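Local atomic coordinates of alternansucrase (Leuconostoc mesenteroides, PDB entry 6HVG), a protein that belongs to glycoside hydrolase family 70, with a core of the TIM-barrel clan and repeats of the choline-binding type toward both ends of the chain. Residues L535-D540 with A1194-S1199; A1172-E1177 with K1183-V1188. One frame throughout, in Å; residues are numbered along the deposited sequence.

Contact 1: L535-D540 with A1194-S1199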
# COMPACT_ATOMS: atom_id res chain seq x y z
N LEU A 535 -6.02 3.31 12.86
CA LEU A 535 -6.32 3.52 14.26
C LEU A 535 -7.12 2.34 14.79
O LEU A 535 -8.10 1.95 14.19
CB LEU A 535 -7.19 4.76 14.43
CG LEU A 535 -6.56 6.08 14.01
CD1 LEU A 535 -7.58 7.21 14.16
CD2 LEU A 535 -5.34 6.35 14.85
N ALA A 536 -6.68 1.75 15.90
CA ALA A 536 -7.43 0.68 16.53
C ALA A 536 -8.28 1.27 17.66
O ALA A 536 -7.77 1.98 18.51
CB ALA A 536 -6.51 -0.38 17.08
N TYR A 537 -9.58 0.98 17.65
CA TYR A 537 -10.46 1.45 18.69
C TYR A 537 -10.27 0.63 19.97
O TYR A 537 -9.98 -0.56 19.91
CB TYR A 537 -11.93 1.37 18.27
CG TYR A 537 -12.31 2.16 17.04
CD1 TYR A 537 -11.57 3.23 16.60
CD2 TYR A 537 -13.44 1.82 16.30
CE1 TYR A 537 -11.92 3.93 15.44
CE2 TYR A 537 -13.80 2.53 15.17
CZ TYR A 537 -13.03 3.58 14.75
OH TYR A 537 -13.38 4.26 13.63
N GLN A 538 -10.46 1.29 21.12
CA GLN A 538 -10.25 0.65 22.42
C GLN A 538 -11.52 0.55 23.25
O GLN A 538 -12.45 1.33 23.07
CB GLN A 538 -9.18 1.40 23.19
CG GLN A 538 -7.91 1.67 22.39
CD GLN A 538 -7.16 0.42 21.99
OE1 GLN A 538 -6.98 -0.49 22.78
NE2 GLN A 538 -6.75 0.37 20.74
N ASP A 539 -11.54 -0.43 24.15
CA ASP A 539 -12.63 -0.59 25.14
C ASP A 539 -12.35 0.31 26.32
O ASP A 539 -11.47 0.00 27.12
CB ASP A 539 -12.73 -2.03 25.62
CG ASP A 539 -13.25 -2.98 24.56
OD1 ASP A 539 -13.78 -2.52 23.53
OD2 ASP A 539 -13.14 -4.20 24.78
N ASP A 540 -13.12 1.40 26.42
CA ASP A 540 -12.88 2.43 27.41
C ASP A 540 -14.23 2.91 27.96
O ASP A 540 -14.76 3.95 27.54
CB ASP A 540 -12.06 3.55 26.75
CG ASP A 540 -11.82 4.75 27.67
OD1 ASP A 540 -12.09 4.69 28.90
OD2 ASP A 540 -11.33 5.77 27.11
N ALA A 1194 -14.63 9.65 14.76
CA ALA A 1194 -14.63 8.77 13.61
C ALA A 1194 -16.01 8.74 12.98
O ALA A 1194 -16.99 9.12 13.60
CB ALA A 1194 -14.21 7.38 14.02
N ASN A 1195 -16.08 8.29 11.73
CA ASN A 1195 -17.35 8.09 11.05
C ASN A 1195 -17.69 6.60 11.06
O ASN A 1195 -17.25 5.85 10.21
CB ASN A 1195 -17.30 8.64 9.62
CG ASN A 1195 -17.65 10.10 9.56
OD1 ASN A 1195 -16.81 10.95 9.74
ND2 ASN A 1195 -18.92 10.40 9.30
N THR A 1196 -18.50 6.20 12.04
CA THR A 1196 -18.73 4.79 12.35
C THR A 1196 -20.19 4.35 12.32
O THR A 1196 -20.47 3.16 12.38
CB THR A 1196 -18.21 4.49 13.76
OG1 THR A 1196 -18.68 5.51 14.66
CG2 THR A 1196 -16.70 4.46 13.77
N LYS A 1197 -21.12 5.30 12.24
CA LYS A 1197 -22.53 5.02 12.42
C LYS A 1197 -23.25 5.07 11.09
O LYS A 1197 -23.13 6.03 10.35
CB LYS A 1197 -23.12 6.04 13.39
CG LYS A 1197 -24.32 5.56 14.18
CD LYS A 1197 -24.97 6.69 14.96
CE LYS A 1197 -24.75 6.58 16.46
NZ LYS A 1197 -25.49 7.64 17.19
N SER A 1198 -23.99 4.03 10.78
CA SER A 1198 -24.78 3.95 9.55
C SER A 1198 -26.06 4.79 9.63
O SER A 1198 -26.48 5.17 10.73
CB SER A 1198 -25.12 2.48 9.32
OG SER A 1198 -25.78 2.31 8.09
N SER A 1199 -26.69 5.04 8.48
CA SER A 1199 -27.87 5.93 8.42
C SER A 1199 -29.05 5.43 9.24
O SER A 1199 -29.86 6.23 9.72
CB SER A 1199 -28.32 6.17 6.97
OG SER A 1199 -29.08 5.06 6.47
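Tyr-537 touches Ala-1194 and Thr-1196 with the far end of its ring. The CA atoms of Tyr-537 and Ala-1194 are 9.8 Å apart. CB leaves the strand pointing toward 1194-1199. CG lies beside the backbone N and anti to the carbonyl carbon (chi1 -59°), which carries the ring across. Tyr-537 CE2 is 3.8 Å from Thr-1196 CG2. Tyr-537 CZ is near both methyls, 4.0 Å from Ala-1194 CB and 3.9 Å from Thr-1196 CG2. The hydroxyl goes furthest. Tyr-537 OH is 3.3 Å from Ala-1194 CB and also 3.3 Å from Thr-1196 CG2, so across this contact it meets two methyl groups. Both methyls sit obliquely to the ring. Tyr-537 and Thr-1196 approach from opposite directions. Thr-1196 offers its methyl, while its OG1 hydrogen-bonds to Glu-1168. No hydrogen bond joins the two segments. Thr-1196 and Lys-1197 form a classic beta bulge against the start of strand 1166-1175. Tyr-537 also packs on Val-1170, Met-1248 and Thr-1251. Strand 1166-1175 lies between strands 534-537 and 1190-1197 in one antiparallel sheet, so the tyrosine reaches past its immediate neighbour to the outermost strand. On the other flank, strand 1248-1252 pairs with 534-537.

Contact 2: A1172-E1177 with K1183-V1188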
# COMPACT_ATOMS: atom_id res chain seq x y z
N ALA A 1172 -8.82 5.80 20.54
CA ALA A 1172 -8.06 5.26 19.44
C ALA A 1172 -6.57 5.27 19.67
O ALA A 1172 -6.02 6.20 20.24
CB ALA A 1172 -8.38 6.01 18.15
N THR A 1173 -5.91 4.22 19.18
CA THR A 1173 -4.46 4.12 19.19
C THR A 1173 -3.97 3.92 17.76
O THR A 1173 -4.58 3.19 16.99
CB THR A 1173 -4.02 2.90 20.02
OG1 THR A 1173 -4.52 3.03 21.36
CG2 THR A 1173 -2.51 2.76 20.06
N ARG A 1174 -2.87 4.58 17.40
CA ARG A 1174 -2.27 4.46 16.06
C ARG A 1174 -1.54 3.15 15.92
O ARG A 1174 -0.67 2.83 16.72
CB ARG A 1174 -1.32 5.61 15.80
CG ARG A 1174 -0.63 5.60 14.46
CD ARG A 1174 -1.56 6.09 13.35
NE ARG A 1174 -0.83 6.25 12.11
CZ ARG A 1174 -0.40 5.23 11.37
NH1 ARG A 1174 -0.66 3.96 11.71
NH2 ARG A 1174 0.28 5.48 10.26
N VAL A 1175 -1.94 2.37 14.91
CA VAL A 1175 -1.47 0.99 14.77
C VAL A 1175 -1.10 0.69 13.34
O VAL A 1175 -1.53 1.39 12.41
CB VAL A 1175 -2.55 -0.03 15.14
CG1 VAL A 1175 -2.81 -0.02 16.63
CG2 VAL A 1175 -3.84 0.26 14.38
N ASP A 1176 -0.31 -0.37 13.19
CA ASP A 1176 0.04 -0.92 11.87
C ASP A 1176 -0.99 -1.96 11.46
O ASP A 1176 -1.97 -2.19 12.18
CB ASP A 1176 1.47 -1.48 11.87
CG ASP A 1176 1.67 -2.67 12.79
OD1 ASP A 1176 0.70 -3.33 13.20
OD2 ASP A 1176 2.83 -3.00 13.10
N GLU A 1177 -0.81 -2.56 10.29
CA GLU A 1177 -1.83 -3.47 9.76
C GLU A 1177 -2.21 -4.60 10.70
O GLU A 1177 -3.36 -5.05 10.68
CB GLU A 1177 -1.37 -4.05 8.44
CG GLU A 1177 -0.19 -5.01 8.56
CD GLU A 1177 0.44 -5.28 7.22
OE1 GLU A 1177 0.97 -4.33 6.62
OE2 GLU A 1177 0.37 -6.42 6.78
N LYS A 1183 5.81 2.11 16.93
CA LYS A 1183 6.89 2.19 17.94
C LYS A 1183 7.03 3.58 18.57
O LYS A 1183 7.13 3.70 19.79
CB LYS A 1183 8.25 1.69 17.38
CG LYS A 1183 8.74 2.37 16.10
CD LYS A 1183 10.22 2.04 15.80
CE LYS A 1183 10.42 0.67 15.13
NZ LYS A 1183 10.22 0.70 13.65
N ASP A 1184 7.01 4.62 17.74
CA ASP A 1184 7.28 5.99 18.21
C ASP A 1184 6.07 6.91 18.03
O ASP A 1184 6.14 7.92 17.32
CB ASP A 1184 8.50 6.57 17.47
CG ASP A 1184 9.75 5.68 17.59
OD1 ASP A 1184 9.94 5.05 18.67
OD2 ASP A 1184 10.53 5.60 16.61
N THR A 1185 4.95 6.55 18.67
CA THR A 1185 3.73 7.31 18.52
C THR A 1185 3.24 7.84 19.86
O THR A 1185 3.19 7.13 20.87
CB THR A 1185 2.57 6.51 17.86
OG1 THR A 1185 1.48 7.38 17.59
CG2 THR A 1185 2.06 5.40 18.80
N ASP A 1186 2.84 9.11 19.83
CA ASP A 1186 2.18 9.73 20.97
C ASP A 1186 0.69 9.46 20.89
O ASP A 1186 -0.02 9.74 21.85
CB ASP A 1186 2.40 11.25 20.99
CG ASP A 1186 3.85 11.63 20.79
OD1 ASP A 1186 4.71 10.89 21.35
OD2 ASP A 1186 4.11 12.62 20.06
N PHE A 1187 0.22 8.95 19.76
CA PHE A 1187 -1.19 8.67 19.56
C PHE A 1187 -1.56 7.34 20.22
O PHE A 1187 -1.60 6.30 19.57
CB PHE A 1187 -1.52 8.67 18.08
CG PHE A 1187 -2.97 8.95 17.77
CD1 PHE A 1187 -3.99 8.17 18.30
CD2 PHE A 1187 -3.30 9.99 16.91
CE1 PHE A 1187 -5.30 8.41 17.97
CE2 PHE A 1187 -4.62 10.21 16.58
CZ PHE A 1187 -5.62 9.43 17.11
N VAL A 1188 -1.81 7.38 21.52
CA VAL A 1188 -2.20 6.22 22.29
C VAL A 1188 -3.40 6.57 23.17
O VAL A 1188 -3.38 7.58 23.88
CB VAL A 1188 -1.03 5.72 23.14
CG1 VAL A 1188 -1.40 4.47 23.92
CG2 VAL A 1188 0.16 5.43 22.24
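Phe-1187 lies beside the backbone of Ala-1172 to Arg-1174 and turns the edge of its ring to the Ala-1172 carbonyl. Its CG is anti to the backbone N (chi1 -156°), which sets the ring alongside the strand. Phe-1187 CE1 is 3.2 Å from Ala-1172 O, which lies near the ring plane. The same CE1 packs on Ala-1172 CB at 3.9 Å. At the root of the ring, Phe-1187 CB sits 3.8 Å from Arg-1174 CB. Arg-1174 and Thr-1185 cross at about a right angle, with Arg-1174 CB 3.8 Å from Thr-1185 OG1. The arginine chain then bends at chi2 (78°), and the guanidinium turns off to the backbone carbonyls of Glu-520 and Asp-521 and the side chain of Gln-528. Arg-1174 N donates to Phe-1187 O at 3.0 Å. This bond is almost straight (175°). Thr-1185 OG1 accepts from Phe-1187 N at 3.0 Å, making an ST turn. Thr-1185 OG1 also hydrogen-bonds to Asp-521. Phe-1187 is the centre of an inverse gamma turn, closed by a weak bond from Val-1188 N to Asp-1186 O. Both turns lie in the long connection of a beta hairpin, strands 1166-1175 and 1190-1197, where it packs back against the first strand.

In the fold
Both contacts are buried and involve the same antiparallel sheet, their centres about 15 Å apart. Contact 1 ties strand 534-537 to strand 1190-1197 across the strand between them. Contact 2 holds that middle strand, 1166-1175, to the loop that follows it. Along the chain, contact 2 is nested within the loop closed by contact 1. Their chemistry differs. Contact 1 is side-chain packing between segments far apart in sequence, while contact 2 joins near neighbours through a backbone hydrogen bond and turn motifs, and part of its loop is exposed. They meet directly: Ala-536 N probably hydrogen-bonds to Thr-1173 O (2.8 Å), and Leu-535 packs on Phe-1187.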